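AT-less polyketide synthase (Streptomyces platensis subsp. rosaceus, PDB 4TKT) probably catalyses decarboxylative Claisen condensation as a ketosynthase domain of an AT-less type I polyketide synthase, extending the growing chain of isomigrastatin. Local coordinates at residues 129-134 with 171-176; 493-498 with 596-601; 537-542 with 575-580. One frame throughout, in Å; residues are numbered along the deposited sequence.

Contact 1: 129-134 with 171-176; sequences GDIGVF and YFLDAS
In this corner of the thiolase-fold ketosynthase core, residues 129-131, where the chain turns into its strand, lie beside the chain leaving helix 163-173, with the CA atoms of G129 and S176 4.7 Å apart. The helix ends in a Schellman motif, D174 taking positive phi, and the chain then runs on toward strand 179-182, the neighbour of 129-136 in the mixed sheet. D130 and S176 grip each other in both directions. The backbone N of D130 donates to S176 OG at 3.0 Å, the hydroxyl being set between its own backbone N and carbonyl carbon (chi1 72°). S176 N returns a nearly straight bond (169°) to D130 OD1 at 2.8 Å, on the syn side of a carboxylate that a chi1 of 43° folds back over its own backbone. Next to this polar pair, the methyl of A175 meets I131, CB to CB at 3.7 Å, while I131 CG2 reaches more loosely toward L173 CD1. Helix 113-121 covers the I131 side chain through L116 and R117. The other carboxylate oxygen is tied to the residue just past the helix through one water, which donates to D130 OD2 at 3.0 Å and to D174 O at 2.7 Å.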
loop_
_atom_site.group_PDB
_atom_site.type_symbol
_atom_site.label_atom_id
_atom_site.label_comp_id
_atom_site.label_asym_id
_atom_site.label_seq_id
_atom_site.Cartn_x
_atom_site.Cartn_y
_atom_site.Cartn_z
ATOM N N GLY A 129 19.711 -12.826 3.688
ATOM C CA GLY A 129 19.370 -11.678 2.868
ATOM C C GLY A 129 19.074 -10.452 3.706
ATOM O O GLY A 129 18.805 -10.561 4.901
ATOM N N ASP A 130 19.129 -9.279 3.086
ATOM C CA ASP A 130 18.814 -8.042 3.788
ATOM C C ASP A 130 17.335 -7.685 3.626
ATOM O O ASP A 130 16.579 -7.687 4.598
ATOM C CB ASP A 130 19.713 -6.896 3.297
ATOM C CG ASP A 130 19.879 -6.877 1.783
ATOM O OD1 ASP A 130 18.930 -7.260 1.067
ATOM O OD2 ASP A 130 20.961 -6.471 1.309
ATOM N N ILE A 131 16.928 -7.396 2.392
ATOM C CA ILE A 131 15.555 -7.010 2.086
ATOM C C ILE A 131 14.831 -8.090 1.289
ATOM O O ILE A 131 15.302 -8.508 0.232
ATOM C CB ILE A 131 15.504 -5.700 1.274
ATOM C CG1 ILE A 131 16.343 -4.610 1.937
ATOM C CG2 ILE A 131 14.068 -5.244 1.084
ATOM C CD1 ILE A 131 16.414 -3.340 1.127
ATOM N N GLY A 132 13.681 -8.530 1.790
ATOM C CA GLY A 132 12.866 -9.496 1.074
ATOM C C GLY A 132 11.691 -8.838 0.375
ATOM O O GLY A 132 11.162 -7.835 0.848
ATOM N N VAL A 133 11.282 -9.398 -0.758
ATOM C CA VAL A 133 10.167 -8.839 -1.516
ATOM C C VAL A 133 9.116 -9.908 -1.797
ATOM O O VAL A 133 9.388 -10.902 -2.468
ATOM C CB VAL A 133 10.638 -8.217 -2.847
ATOM C CG1 VAL A 133 9.476 -7.548 -3.559
ATOM C CG2 VAL A 133 11.748 -7.209 -2.594
ATOM N N PHE A 134 7.917 -9.695 -1.268
ATOM C CA PHE A 134 6.832 -10.656 -1.396
ATOM C C PHE A 134 5.622 -9.983 -2.011
ATOM O O PHE A 134 4.950 -9.180 -1.365
ATOM C CB PHE A 134 6.476 -11.250 -0.033
ATOM C CG PHE A 134 7.615 -11.965 0.626
ATOM C CD1 PHE A 134 8.550 -11.268 1.369
ATOM C CD2 PHE A 134 7.759 -13.336 0.494
ATOM C CE1 PHE A 134 9.603 -11.922 1.971
ATOM C CE2 PHE A 134 8.810 -13.996 1.093
ATOM C CZ PHE A 134 9.734 -13.288 1.833
ATOM N N TYR A 171 15.690 -6.246 -7.777
ATOM C CA TYR A 171 16.780 -5.785 -8.625
ATOM C C TYR A 171 17.042 -4.297 -8.401
ATOM O O TYR A 171 18.186 -3.875 -8.222
ATOM C CB TYR A 171 16.460 -6.056 -10.095
ATOM C CG TYR A 171 17.541 -5.608 -11.051
ATOM C CD1 TYR A 171 18.707 -6.346 -11.204
ATOM C CD2 TYR A 171 17.396 -4.449 -11.801
ATOM C CE1 TYR A 171 19.701 -5.943 -12.075
ATOM C CE2 TYR A 171 18.384 -4.037 -12.678
ATOM C CZ TYR A 171 19.534 -4.789 -12.809
ATOM O OH TYR A 171 20.522 -4.389 -13.676
ATOM N N PHE A 172 15.972 -3.511 -8.393
ATOM C CA PHE A 172 16.078 -2.068 -8.232
ATOM C C PHE A 172 16.611 -1.677 -6.858
ATOM O O PHE A 172 17.444 -0.778 -6.739
ATOM C CB PHE A 172 14.718 -1.411 -8.465
ATOM C CG PHE A 172 14.670 0.031 -8.060
ATOM C CD1 PHE A 172 15.345 0.992 -8.794
ATOM C CD2 PHE A 172 13.951 0.426 -6.945
ATOM C CE1 PHE A 172 15.306 2.324 -8.421
ATOM C CE2 PHE A 172 13.905 1.756 -6.567
ATOM C CZ PHE A 172 14.582 2.706 -7.306
ATOM N N LEU A 173 16.124 -2.359 -5.826
ATOM C CA LEU A 173 16.509 -2.066 -4.451
ATOM C C LEU A 173 17.876 -2.629 -4.095
ATOM O O LEU A 173 18.384 -2.376 -3.002
ATOM C CB LEU A 173 15.475 -2.632 -3.475
ATOM C CG LEU A 173 14.071 -2.036 -3.467
ATOM C CD1 LEU A 173 13.225 -2.731 -2.415
ATOM C CD2 LEU A 173 14.145 -0.547 -3.201
ATOM N N ASP A 174 18.457 -3.393 -5.017
ATOM C CA ASP A 174 19.638 -4.199 -4.726
ATOM C C ASP A 174 19.370 -5.043 -3.481
ATOM O O ASP A 174 20.182 -5.091 -2.558
ATOM C CB ASP A 174 20.878 -3.320 -4.537
ATOM C CG ASP A 174 22.168 -4.123 -4.526
ATOM O OD1 ASP A 174 22.154 -5.283 -4.992
ATOM O OD2 ASP A 174 23.194 -3.593 -4.051
ATOM N N ALA A 175 18.211 -5.693 -3.462
ATOM C CA ALA A 175 17.812 -6.532 -2.336
ATOM C C ALA A 175 18.340 -7.951 -2.504
ATOM O O ALA A 175 18.346 -8.491 -3.610
ATOM C CB ALA A 175 16.302 -6.541 -2.195
ATOM N N SER A 176 18.782 -8.554 -1.406
ATOM C CA SER A 176 19.372 -9.886 -1.462
ATOM C C SER A 176 18.526 -10.924 -0.735
ATOM O O SER A 176 18.915 -12.085 -0.638
ATOM C CB SER A 176 20.782 -9.873 -0.872
ATOM O OG SER A 176 20.740 -9.714 0.535
HETATM O O HOH W 1 22.094 -6.604 -1.454
#

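Contact 2: 493-498 with 596-601; sequences LPDIAY and KPRKVA
D495 OD1 takes the backbone N-H of R598 at 2.8 Å, a bent bond (139°) that arrives from above the carboxylate plane. It fastens the later, irregular segment 596-601 across helix 493-502, whose first turns belong to the RhiE-like KS-MAT linker family. With its CG beside the backbone N (chi1 -65°), D495 presents both oxygens to R598: with the arginine chain bent at chi3, NE comes to 3.7 Å from OD2, a long salt bridge, the guanidinium and carboxylate planes lying 34° apart. D495 CB meanwhile rests against V600 CG1 at 3.9 Å. Replacing D495 by alanine removes both oxygens, which would probably leave the R598 N-H without its acceptor and cost the guanidinium a distant counter-charge. One helical turn further on, Y498 receives P597 over one ring face: CD makes a CH-pi contact 4.1 Å from the ring centroid, displaced toward the rim, while P597 CB packs on Y498 CB at 3.7 Å. K599 approaches the same ring at its edge through CG, and its extended chain carries NZ on to a salt bridge with D269. At the far end of the tyrosine, the hydroxyl OH lies 3.7 Å from K596 CD.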
loop_
_atom_site.group_PDB
_atom_site.type_symbol
_atom_site.label_atom_id
_atom_site.label_comp_id
_atom_site.label_asym_id
_atom_site.label_seq_id
_atom_site.Cartn_x
_atom_site.Cartn_y
_atom_site.Cartn_z
ATOM N N LEU A 493 10.539 20.808 12.836
ATOM C CA LEU A 493 11.700 20.999 11.960
ATOM C C LEU A 493 12.866 20.021 12.171
ATOM O O LEU A 493 13.479 19.594 11.194
ATOM C CB LEU A 493 12.222 22.433 12.085
ATOM C CG LEU A 493 11.469 23.486 11.270
ATOM C CD1 LEU A 493 12.196 24.812 11.318
ATOM C CD2 LEU A 493 11.300 23.029 9.838
ATOM N N PRO A 494 13.198 19.678 13.431
ATOM C CA PRO A 494 14.264 18.676 13.568
ATOM C C PRO A 494 13.893 17.310 12.981
ATOM O O PRO A 494 14.756 16.629 12.425
ATOM C CB PRO A 494 14.457 18.581 15.084
ATOM C CG PRO A 494 14.032 19.912 15.594
ATOM C CD PRO A 494 12.877 20.310 14.725
ATOM N N ASP A 495 12.628 16.922 13.097
ATOM C CA ASP A 495 12.173 15.646 12.550
ATOM C C ASP A 495 12.144 15.676 11.024
ATOM O O ASP A 495 12.571 14.726 10.366
ATOM C CB ASP A 495 10.788 15.289 13.091
ATOM C CG ASP A 495 10.788 15.047 14.586
ATOM O OD1 ASP A 495 11.843 14.657 15.128
ATOM O OD2 ASP A 495 9.729 15.242 15.217
ATOM N N ILE A 496 11.629 16.771 10.471
ATOM C CA ILE A 496 11.543 16.945 9.026
ATOM C C ILE A 496 12.920 16.888 8.377
ATOM O O ILE A 496 13.126 16.169 7.401
ATOM C CB ILE A 496 10.867 18.279 8.663
ATOM C CG1 ILE A 496 9.406 18.272 9.118
ATOM C CG2 ILE A 496 10.954 18.537 7.170
ATOM C CD1 ILE A 496 8.713 19.601 8.958
ATOM N N ALA A 497 13.861 17.645 8.934
ATOM C CA ALA A 497 15.222 17.692 8.414
ATOM C C ALA A 497 15.885 16.322 8.466
ATOM O O ALA A 497 16.517 15.896 7.503
ATOM C CB ALA A 497 16.049 18.711 9.188
ATOM N N TYR A 498 15.729 15.634 9.592
ATOM C CA TYR A 498 16.325 14.315 9.772
ATOM C C TYR A 498 15.777 13.313 8.759
ATOM O O TYR A 498 16.535 12.550 8.153
ATOM C CB TYR A 498 16.082 13.811 11.196
ATOM C CG TYR A 498 16.647 12.436 11.466
ATOM C CD1 TYR A 498 18.010 12.249 11.649
ATOM C CD2 TYR A 498 15.816 11.325 11.544
ATOM C CE1 TYR A 498 18.533 10.994 11.898
ATOM C CE2 TYR A 498 16.328 10.065 11.794
ATOM C CZ TYR A 498 17.688 9.905 11.969
ATOM O OH TYR A 498 18.209 8.655 12.217
ATOM N N LYS A 596 18.112 10.678 18.646
ATOM C CA LYS A 596 17.805 10.868 17.231
ATOM C C LYS A 596 16.367 11.328 17.012
ATOM O O LYS A 596 15.444 10.814 17.642
ATOM C CB LYS A 596 18.062 9.578 16.449
ATOM C CG LYS A 596 19.534 9.255 16.271
ATOM C CD LYS A 596 19.731 7.940 15.541
ATOM C CE LYS A 596 21.192 7.729 15.180
ATOM N NZ LYS A 596 22.081 7.797 16.372
ATOM N N PRO A 597 16.178 12.305 16.111
ATOM C CA PRO A 597 14.849 12.830 15.777
ATOM C C PRO A 597 13.950 11.752 15.188
ATOM O O PRO A 597 14.447 10.739 14.698
ATOM C CB PRO A 597 15.147 13.918 14.738
ATOM C CG PRO A 597 16.578 14.279 14.960
ATOM C CD PRO A 597 17.245 13.009 15.381
ATOM N N ARG A 598 12.641 11.970 15.240
ATOM C CA ARG A 598 11.694 11.000 14.711
ATOM C C ARG A 598 11.628 11.069 13.192
ATOM O O ARG A 598 11.722 12.146 12.607
ATOM C CB ARG A 598 10.295 11.230 15.289
ATOM C CG ARG A 598 10.218 11.284 16.802
ATOM C CD ARG A 598 8.765 11.310 17.257
ATOM N NE ARG A 598 7.954 12.196 16.424
ATOM C CZ ARG A 598 6.632 12.313 16.516
ATOM N NH1 ARG A 598 5.961 11.599 17.410
ATOM N NH2 ARG A 598 5.980 13.143 15.712
ATOM N N LYS A 599 11.472 9.916 12.554
ATOM C CA LYS A 599 11.132 9.895 11.142
ATOM C C LYS A 599 9.654 10.237 11.021
ATOM O O LYS A 599 8.850 9.818 11.851
ATOM C CB LYS A 599 11.440 8.535 10.521
ATOM C CG LYS A 599 12.920 8.224 10.444
ATOM C CD LYS A 599 13.168 6.749 10.200
ATOM C CE LYS A 599 14.657 6.453 10.137
ATOM N NZ LYS A 599 14.960 5.036 10.482
ATOM N N VAL A 600 9.296 11.022 10.013
ATOM C CA VAL A 600 7.903 11.410 9.836
ATOM C C VAL A 600 7.449 11.177 8.405
ATOM O O VAL A 600 8.268 11.017 7.501
ATOM C CB VAL A 600 7.669 12.889 10.205
ATOM C CG1 VAL A 600 7.842 13.098 11.702
ATOM C CG2 VAL A 600 8.605 13.792 9.413
ATOM N N ALA A 601 6.136 11.158 8.210
ATOM C CA ALA A 601 5.565 10.949 6.888
ATOM C C ALA A 601 5.636 12.226 6.061
ATOM O O ALA A 601 5.008 13.229 6.394
ATOM C CB ALA A 601 4.129 10.465 7.000
#

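Contact 3: 537-542 with 575-580; sequences GAYFNP and LAEAWT
Y539 and N541 meet helix 573-580 as it packs against one face of the three-stranded antiparallel sheet 460-466, 509-515, 538-541, in an alpha/beta flanking subdomain consistent with the KS-to-AT linker of this family. The short segments run almost parallel, their N-to-C directions 9° apart and their axes 8.0 Å at closest approach. The aromatic contact is made by E577, whose aliphatic part lies over one face of the Y539 ring: CB stands 3.8 Å from the centroid and almost on the ring normal, a CH-pi contact. With E577 CG anti to the backbone N (chi1 -170°) and the chain extended beyond it, the carboxylate lies over the rim at CE1 and CD1, its plane tilted 20° from that of the ring, and CD comes 3.5 Å from Y539 CE1. Van der Waals packing involves A576 and T580. A576 CB approaches the ring obliquely, 4.2 Å from Y539 CE2, and also touches A512 on the adjoining strand. T580 lies between the two strand side chains that face the helix, its OG1 beside Y539 CB and its CG2 against N541 CB at 3.6 Å. T580 also forms hydrogen bonds through its hydroxyl and its carbonyl. OG1 donates at 2.8 Å to A576 O, which also accepts T580 N from the opposite face of its plane; two donors thus hold this carbonyl, and the OG1 bond itself fixes the turn of the threonine hydroxyl. The T580 carbonyl in turn ties helix to strand: N541 ND2 donates to T580 O at 2.8 Å, in the carbonyl plane, while N541 OD1 accepts from G543 N.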
loop_
_atom_site.group_PDB
_atom_site.type_symbol
_atom_site.label_atom_id
_atom_site.label_comp_id
_atom_site.label_asym_id
_atom_site.label_seq_id
_atom_site.Cartn_x
_atom_site.Cartn_y
_atom_site.Cartn_z
ATOM N N GLY A 537 21.541 31.319 2.833
ATOM C CA GLY A 537 21.602 30.027 3.487
ATOM C C GLY A 537 20.898 28.951 2.683
ATOM O O GLY A 537 20.872 27.787 3.081
ATOM N N ALA A 538 20.318 29.340 1.552
ATOM C CA ALA A 538 19.670 28.380 0.665
ATOM C C ALA A 538 20.514 28.181 -0.586
ATOM O O ALA A 538 21.104 29.131 -1.100
ATOM C CB ALA A 538 18.269 28.843 0.301
ATOM N N TYR A 539 20.578 26.946 -1.070
ATOM C CA TYR A 539 21.450 26.618 -2.194
ATOM C C TYR A 539 20.765 25.672 -3.175
ATOM O O TYR A 539 20.085 24.729 -2.774
ATOM C CB TYR A 539 22.757 26.005 -1.685
ATOM C CG TYR A 539 23.370 26.773 -0.532
ATOM C CD1 TYR A 539 24.156 27.894 -0.758
ATOM C CD2 TYR A 539 23.151 26.381 0.782
ATOM C CE1 TYR A 539 24.712 28.602 0.294
ATOM C CE2 TYR A 539 23.702 27.080 1.839
ATOM C CZ TYR A 539 24.481 28.190 1.589
ATOM O OH TYR A 539 25.030 28.886 2.640
ATOM N N PHE A 540 20.953 25.938 -4.462
ATOM C CA PHE A 540 20.283 25.187 -5.516
ATOM C C PHE A 540 21.276 24.733 -6.582
ATOM O O PHE A 540 22.209 25.458 -6.924
ATOM C CB PHE A 540 19.177 26.039 -6.148
ATOM C CG PHE A 540 18.380 25.323 -7.200
ATOM C CD1 PHE A 540 17.221 24.646 -6.865
ATOM C CD2 PHE A 540 18.781 25.338 -8.528
ATOM C CE1 PHE A 540 16.482 23.993 -7.829
ATOM C CE2 PHE A 540 18.049 24.681 -9.496
ATOM C CZ PHE A 540 16.897 24.009 -9.147
ATOM N N ASN A 541 21.066 23.532 -7.108
ATOM C CA ASN A 541 21.910 23.005 -8.171
ATOM C C ASN A 541 21.148 22.028 -9.058
ATOM O O ASN A 541 20.643 21.016 -8.578
ATOM C CB ASN A 541 23.144 22.322 -7.581
ATOM C CG ASN A 541 23.943 21.557 -8.617
ATOM O OD1 ASN A 541 24.032 21.963 -9.775
ATOM N ND2 ASN A 541 24.526 20.437 -8.205
ATOM N N PRO A 542 21.059 22.337 -10.362
ATOM C CA PRO A 542 20.405 21.475 -11.352
ATOM C C PRO A 542 21.186 20.190 -11.628
ATOM O O PRO A 542 20.649 19.269 -12.239
ATOM C CB PRO A 542 20.355 22.354 -12.608
ATOM C CG PRO A 542 20.552 23.749 -12.120
ATOM C CD PRO A 542 21.463 23.627 -10.945
ATOM N N LEU A 575 28.593 22.888 4.853
ATOM C CA LEU A 575 28.211 21.515 4.544
ATOM C C LEU A 575 27.056 21.480 3.550
ATOM O O LEU A 575 27.079 20.720 2.584
ATOM C CB LEU A 575 27.828 20.766 5.821
ATOM C CG LEU A 575 27.426 19.300 5.648
ATOM C CD1 LEU A 575 28.544 18.513 4.985
ATOM C CD2 LEU A 575 27.061 18.682 6.989
ATOM N N ALA A 576 26.053 22.317 3.791
ATOM C CA ALA A 576 24.866 22.359 2.947
ATOM C C ALA A 576 25.203 22.788 1.525
ATOM O O ALA A 576 24.697 22.219 0.558
ATOM C CB ALA A 576 23.826 23.294 3.546
ATOM N N GLU A 577 26.057 23.796 1.399
ATOM C CA GLU A 577 26.427 24.296 0.085
ATOM C C GLU A 577 27.261 23.260 -0.657
ATOM O O GLU A 577 27.066 23.032 -1.851
ATOM C CB GLU A 577 27.185 25.618 0.204
ATOM C CG GLU A 577 27.391 26.329 -1.123
ATOM C CD GLU A 577 27.850 27.764 -0.954
ATOM O OE1 GLU A 577 28.179 28.158 0.186
ATOM O OE2 GLU A 577 27.876 28.501 -1.961
ATOM N N ALA A 578 28.181 22.627 0.063
ATOM C CA ALA A 578 29.046 21.607 -0.517
ATOM C C ALA A 578 28.227 20.416 -0.989
ATOM O O ALA A 578 28.471 19.873 -2.066
ATOM C CB ALA A 578 30.093 21.163 0.486
ATOM N N TRP A 579 27.254 20.018 -0.176
ATOM C CA TRP A 579 26.381 18.903 -0.514
ATOM C C TRP A 579 25.585 19.204 -1.779
ATOM O O TRP A 579 25.481 18.366 -2.671
ATOM C CB TRP A 579 25.433 18.588 0.645
ATOM C CG TRP A 579 24.455 17.501 0.322
ATOM C CD1 TRP A 579 24.638 16.157 0.485
ATOM C CD2 TRP A 579 23.144 17.665 -0.230
ATOM N NE1 TRP A 579 23.519 15.475 0.071
ATOM C CE2 TRP A 579 22.588 16.376 -0.373
ATOM C CE3 TRP A 579 22.385 18.774 -0.615
ATOM C CZ2 TRP A 579 21.309 16.169 -0.884
ATOM C CZ3 TRP A 579 21.116 18.566 -1.124
ATOM C CH2 TRP A 579 20.591 17.273 -1.254
ATOM N N THR A 580 25.034 20.410 -1.846
ATOM C CA THR A 580 24.280 20.854 -3.012
ATOM C C THR A 580 25.146 20.802 -4.269
ATOM O O THR A 580 24.657 20.516 -5.361
ATOM C CB THR A 580 23.741 22.280 -2.808
ATOM O OG1 THR A 580 22.954 22.320 -1.612
ATOM C CG2 THR A 580 22.882 22.712 -3.985
#

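How the contacts relate
The three contacts run outward from the ketosynthase core. Contact 1 belongs to the large mixed sheet and lies about 17 Å from the centre of the chain, contact 2 about 22 Å and contact 3 about 34 Å, all measured between centres. Contacts 2 and 3 sit on the same side of the chain's centre, and contact 3 is nested within the chain loop that contact 2 closes; their centres are 20 Å apart and their nearest atoms about 10 Å. Contact 1 precedes both in sequence and touches neither, with nearest atoms about 13 Å from contact 2 and 16 Å from contact 3. A sulfate lies about 5 Å from the D174 side chain and a glycerol about 4 Å from that of V600, both probably from the crystallisation liquor.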